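Local coordinates for hydrolase (Thermus thermophilus, PDB 1UFO), which is an uncharacterised member of the alpha/beta hydrolase fold that probably cleaves ester or related bonds with a serine nucleophile, at residues A[5-17]-A[91-103]. Residues are numbered along the deposited sequence; the frame is centred on the assembly and turned at random.
Sequences TERLTLAGLSVLA and EARRVAEEAERRF
Leu10 and Val95 pack at about a right angle, with Leu10 CD1 4.0 Å from Val95 CG1. Val95 is central to the apolar packing. Its CG2 lies 3.5 Å from Leu13 CD1, and its CG1 meets Val15 CG2 tip to tip. With CG1 anti to the backbone N (chi1 170°), CG1 faces Leu10 and Val15 while CG2 faces Leu13 and Ala11. Ala11 CB rests on the helix backbone at Arg94. Further along, Leu8 CD1 touches the edge of the Phe103 ring at CZ.

Two arginines bond to hairpin carbonyls. Arg102 NH1 donates to Thr9 O at 2.9 Å, in the carbonyl plane, with an N-H...O angle of 149°. Leu10 CD2 lies over the face of the same guanidinium, and Glu98 CG lies close against this methyl. Both approaches are short, and their exact closeness is doubtful. Arg94 NH2 makes a weak bond to Ala11 O. Arg94 NE forms a salt bridge with Glu90.

Within the helix, Arg102 grips Glu98 OE1 side-on through NE and NH1, while Arg101 NH1 reaches Glu98 OE2 at 2.6 Å. An alanine in place of Glu98 would probably leave both arginines without their carboxylate and the Arg102 guanidinium freer to turn away from Thr9 O.

The contact packs the N-terminal beta hairpin, with its type I' turn, against helix 77-103, which also covers strands 25-30 and 52-56, in the layered packing of the alpha/beta hydrolase fold.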
loop_
_atom_site.group_PDB
_atom_site.type_symbol
_atom_site.label_atom_id
_atom_site.label_comp_id
_atom_site.label_asym_id
_atom_site.label_seq_id
_atom_site.Cartn_x
_atom_site.Cartn_y
_atom_site.Cartn_z
ATOM N N THR A 5 -19.449 3.279 21.258
ATOM C CA THR A 5 -19.544 1.879 21.045
ATOM C C THR A 5 -20.867 1.369 21.484
ATOM O O THR A 5 -21.338 1.736 22.564
ATOM C CB THR A 5 -18.440 1.173 21.837
ATOM O OG1 THR A 5 -17.193 1.649 21.334
ATOM C CG2 THR A 5 -18.513 -0.389 21.679
ATOM N N GLU A 6 -21.500 0.553 20.659
ATOM C CA GLU A 6 -22.735 -0.057 21.065
ATOM C C GLU A 6 -22.935 -1.414 20.457
ATOM O O GLU A 6 -22.186 -1.817 19.543
ATOM C CB GLU A 6 -23.954 0.809 20.754
ATOM C CG GLU A 6 -24.015 1.537 19.478
ATOM C CD GLU A 6 -25.213 2.508 19.492
ATOM O OE1 GLU A 6 -25.072 3.726 19.805
ATOM O OE2 GLU A 6 -26.309 2.039 19.223
ATOM N N ARG A 7 -23.897 -2.140 21.014
ATOM C CA ARG A 7 -24.263 -3.462 20.500
ATOM C C ARG A 7 -25.578 -3.319 19.761
ATOM O O ARG A 7 -26.555 -2.787 20.330
ATOM C CB ARG A 7 -24.425 -4.499 21.633
ATOM C CG ARG A 7 -23.192 -4.665 22.576
ATOM C CD ARG A 7 -21.977 -5.455 21.914
ATOM N NE ARG A 7 -22.415 -6.795 21.698
ATOM C CZ ARG A 7 -22.028 -7.844 22.404
ATOM N NH1 ARG A 7 -22.567 -9.000 22.100
ATOM N NH2 ARG A 7 -21.056 -7.751 23.325
ATOM N N LEU A 8 -25.612 -3.749 18.500
ATOM C CA LEU A 8 -26.823 -3.677 17.681
ATOM C C LEU A 8 -27.236 -5.090 17.388
ATOM O O LEU A 8 -26.474 -6.032 17.659
ATOM C CB LEU A 8 -26.498 -3.044 16.347
ATOM C CG LEU A 8 -25.857 -1.689 16.445
ATOM C CD1 LEU A 8 -25.545 -1.195 15.055
ATOM C CD2 LEU A 8 -26.861 -0.713 17.129
ATOM N N THR A 9 -28.435 -5.235 16.839
ATOM C CA THR A 9 -28.927 -6.517 16.371
ATOM C C THR A 9 -29.137 -6.399 14.879
ATOM O O THR A 9 -29.890 -5.537 14.442
ATOM C CB THR A 9 -30.270 -6.933 17.053
ATOM O OG1 THR A 9 -30.047 -7.060 18.465
ATOM C CG2 THR A 9 -30.745 -8.330 16.463
ATOM N N LEU A 10 -28.426 -7.248 14.083
ATOM C CA LEU A 10 -28.548 -7.216 12.626
ATOM C C LEU A 10 -28.661 -8.635 12.153
ATOM O O LEU A 10 -27.860 -9.453 12.550
ATOM C CB LEU A 10 -27.303 -6.607 12.033
ATOM C CG LEU A 10 -27.154 -5.118 12.262
ATOM C CD1 LEU A 10 -25.674 -4.714 11.918
ATOM C CD2 LEU A 10 -28.095 -4.400 11.344
ATOM N N ALA A 11 -29.713 -8.917 11.381
ATOM C CA ALA A 11 -29.940 -10.249 10.820
ATOM C C ALA A 11 -29.967 -11.265 11.955
ATOM O O ALA A 11 -29.555 -12.438 11.829
ATOM C CB ALA A 11 -28.812 -10.547 9.827
ATOM N N GLY A 12 -30.428 -10.811 13.112
ATOM C CA GLY A 12 -30.529 -11.702 14.240
ATOM C C GLY A 12 -29.279 -11.983 15.041
ATOM O O GLY A 12 -29.321 -12.790 15.975
ATOM N N LEU A 13 -28.167 -11.338 14.699
ATOM C CA LEU A 13 -26.923 -11.497 15.416
ATOM C C LEU A 13 -26.547 -10.235 16.222
ATOM O O LEU A 13 -26.934 -9.122 15.817
ATOM C CB LEU A 13 -25.817 -11.736 14.424
ATOM C CG LEU A 13 -25.988 -13.091 13.782
ATOM C CD1 LEU A 13 -25.421 -12.983 12.346
ATOM C CD2 LEU A 13 -25.307 -14.160 14.659
ATOM N N SER A 14 -25.794 -10.446 17.305
ATOM C CA SER A 14 -25.320 -9.374 18.185
ATOM C C SER A 14 -24.068 -8.776 17.543
ATOM O O SER A 14 -23.028 -9.464 17.437
ATOM C CB SER A 14 -24.963 -9.896 19.577
ATOM O OG SER A 14 -24.673 -8.778 20.406
ATOM N N VAL A 15 -24.191 -7.533 17.090
ATOM C CA VAL A 15 -23.052 -6.939 16.382
ATOM C C VAL A 15 -22.419 -5.781 17.162
ATOM O O VAL A 15 -23.124 -4.834 17.526
ATOM C CB VAL A 15 -23.564 -6.436 15.014
ATOM C CG1 VAL A 15 -22.429 -5.919 14.184
ATOM C CG2 VAL A 15 -24.180 -7.600 14.247
ATOM N N LEU A 16 -21.104 -5.858 17.447
ATOM C CA LEU A 16 -20.403 -4.740 18.076
ATOM C C LEU A 16 -20.265 -3.624 17.037
ATOM O O LEU A 16 -19.847 -3.829 15.872
ATOM C CB LEU A 16 -19.043 -5.210 18.570
ATOM C CG LEU A 16 -18.164 -4.146 19.185
ATOM C CD1 LEU A 16 -18.801 -3.737 20.439
ATOM C CD2 LEU A 16 -16.725 -4.737 19.516
ATOM N N ALA A 17 -20.602 -2.426 17.428
ATOM C CA ALA A 17 -20.501 -1.305 16.509
ATOM C C ALA A 17 -19.724 -0.130 17.062
ATOM O O ALA A 17 -19.902 0.236 18.246
ATOM C CB ALA A 17 -21.895 -0.801 16.094
ATOM N N GLU A 91 -23.461 -15.808 7.708
ATOM C CA GLU A 91 -23.915 -14.781 8.690
ATOM C C GLU A 91 -23.488 -13.394 8.223
ATOM O O GLU A 91 -24.246 -12.421 8.300
ATOM C CB GLU A 91 -23.300 -15.029 10.083
ATOM C CG GLU A 91 -23.912 -16.298 10.707
ATOM C CD GLU A 91 -23.118 -16.855 11.825
ATOM O OE1 GLU A 91 -21.991 -16.389 12.068
ATOM O OE2 GLU A 91 -23.652 -17.797 12.483
ATOM N N ALA A 92 -22.233 -13.283 7.751
ATOM C CA ALA A 92 -21.741 -11.982 7.360
ATOM C C ALA A 92 -22.529 -11.406 6.215
ATOM O O ALA A 92 -22.764 -10.207 6.158
ATOM C CB ALA A 92 -20.235 -12.124 6.936
ATOM N N ARG A 93 -22.942 -12.250 5.258
ATOM C CA ARG A 93 -23.677 -11.695 4.140
ATOM C C ARG A 93 -25.022 -11.129 4.656
ATOM O O ARG A 93 -25.436 -10.023 4.225
ATOM C CB ARG A 93 -23.924 -12.744 3.070
ATOM C CG ARG A 93 -24.439 -12.084 1.843
ATOM C CD ARG A 93 -24.463 -12.997 0.657
ATOM N NE ARG A 93 -24.939 -12.222 -0.510
ATOM C CZ ARG A 93 -24.727 -12.589 -1.762
ATOM N NH1 ARG A 93 -25.219 -11.855 -2.762
ATOM N NH2 ARG A 93 -23.994 -13.679 -2.011
ATOM N N ARG A 94 -25.664 -11.854 5.572
ATOM C CA ARG A 94 -26.960 -11.350 6.111
ATOM C C ARG A 94 -26.755 -10.068 6.921
ATOM O O ARG A 94 -27.545 -9.087 6.764
ATOM C CB ARG A 94 -27.680 -12.424 6.936
ATOM C CG ARG A 94 -28.291 -13.509 6.014
ATOM C CD ARG A 94 -29.149 -14.470 6.798
ATOM N NE ARG A 94 -28.334 -15.292 7.692
ATOM C CZ ARG A 94 -28.247 -15.209 9.019
ATOM N NH1 ARG A 94 -27.426 -16.039 9.688
ATOM N NH2 ARG A 94 -28.962 -14.316 9.696
ATOM N N VAL A 95 -25.680 -10.027 7.699
ATOM C CA VAL A 95 -25.403 -8.814 8.491
ATOM C C VAL A 95 -25.147 -7.620 7.564
ATOM O O VAL A 95 -25.632 -6.517 7.792
ATOM C CB VAL A 95 -24.188 -9.046 9.432
ATOM C CG1 VAL A 95 -23.713 -7.651 10.097
ATOM C CG2 VAL A 95 -24.589 -10.068 10.566
ATOM N N ALA A 96 -24.332 -7.820 6.548
ATOM C CA ALA A 96 -23.984 -6.745 5.602
ATOM C C ALA A 96 -25.198 -6.249 4.872
ATOM O O ALA A 96 -25.371 -5.049 4.706
ATOM C CB ALA A 96 -22.893 -7.270 4.601
ATOM N N GLU A 97 -26.015 -7.174 4.361
ATOM C CA GLU A 97 -27.206 -6.756 3.623
ATOM C C GLU A 97 -28.165 -5.990 4.542
ATOM O O GLU A 97 -28.712 -4.987 4.075
ATOM C CB GLU A 97 -27.849 -7.981 2.915
ATOM C CG GLU A 97 -26.926 -8.471 1.867
ATOM C CD GLU A 97 -27.420 -9.766 1.231
ATOM O OE1 GLU A 97 -28.227 -10.525 1.886
ATOM O OE2 GLU A 97 -26.931 -10.032 0.106
ATOM N N GLU A 98 -28.331 -6.383 5.802
ATOM C CA GLU A 98 -29.203 -5.650 6.697
ATOM C C GLU A 98 -28.568 -4.259 7.022
ATOM O O GLU A 98 -29.278 -3.232 7.077
ATOM C CB GLU A 98 -29.459 -6.428 8.009
ATOM C CG GLU A 98 -30.221 -5.641 9.118
ATOM C CD GLU A 98 -31.544 -5.087 8.637
ATOM O OE1 GLU A 98 -32.013 -4.059 9.235
ATOM O OE2 GLU A 98 -32.091 -5.713 7.691
ATOM N N ALA A 99 -27.259 -4.211 7.211
ATOM C CA ALA A 99 -26.657 -2.940 7.592
ATOM C C ALA A 99 -26.848 -1.939 6.431
ATOM O O ALA A 99 -27.118 -0.757 6.614
ATOM C CB ALA A 99 -25.104 -3.179 7.857
ATOM N N GLU A 100 -26.690 -2.410 5.203
ATOM C CA GLU A 100 -26.832 -1.520 4.064
ATOM C C GLU A 100 -28.242 -0.996 3.978
ATOM O O GLU A 100 -28.425 0.190 3.691
ATOM C CB GLU A 100 -26.542 -2.246 2.748
ATOM C CG GLU A 100 -25.128 -2.602 2.574
ATOM C CD GLU A 100 -24.920 -3.099 1.168
ATOM O OE1 GLU A 100 -24.714 -2.267 0.242
ATOM O OE2 GLU A 100 -25.050 -4.325 0.994
ATOM N N ARG A 101 -29.221 -1.867 4.194
ATOM C CA ARG A 101 -30.654 -1.424 4.133
ATOM C C ARG A 101 -30.935 -0.412 5.210
ATOM O O ARG A 101 -31.636 0.598 4.992
ATOM C CB ARG A 101 -31.600 -2.619 4.340
ATOM C CG ARG A 101 -31.737 -3.459 3.017
ATOM C CD ARG A 101 -32.820 -4.513 3.116
ATOM N NE ARG A 101 -32.645 -5.283 4.331
ATOM C CZ ARG A 101 -32.077 -6.489 4.358
ATOM N NH1 ARG A 101 -31.936 -7.113 5.528
ATOM N NH2 ARG A 101 -31.696 -7.061 3.213
ATOM N N ARG A 102 -30.408 -0.704 6.390
ATOM C CA ARG A 102 -30.640 0.139 7.542
ATOM C C ARG A 102 -29.969 1.485 7.552
ATOM O O ARG A 102 -30.629 2.514 7.894
ATOM C CB ARG A 102 -30.259 -0.625 8.798
ATOM C CG ARG A 102 -30.377 0.188 10.022
ATOM C CD ARG A 102 -29.987 -0.603 11.246
ATOM N NE ARG A 102 -30.505 -1.955 11.249
ATOM C CZ ARG A 102 -30.485 -2.731 12.327
ATOM N NH1 ARG A 102 -30.933 -3.980 12.249
ATOM N NH2 ARG A 102 -30.033 -2.235 13.473
ATOM N N PHE A 103 -28.700 1.542 7.151
ATOM C CA PHE A 103 -27.972 2.833 7.170
ATOM C C PHE A 103 -27.860 3.504 5.844
ATOM O O PHE A 103 -27.585 4.676 5.789
ATOM C CB PHE A 103 -26.556 2.648 7.742
ATOM C CG PHE A 103 -26.534 2.109 9.138
ATOM C CD1 PHE A 103 -26.237 0.775 9.411
ATOM C CD2 PHE A 103 -26.822 2.932 10.237
ATOM C CE1 PHE A 103 -26.218 0.257 10.716
ATOM C CE2 PHE A 103 -26.799 2.425 11.494
ATOM C CZ PHE A 103 -26.516 1.122 11.805
#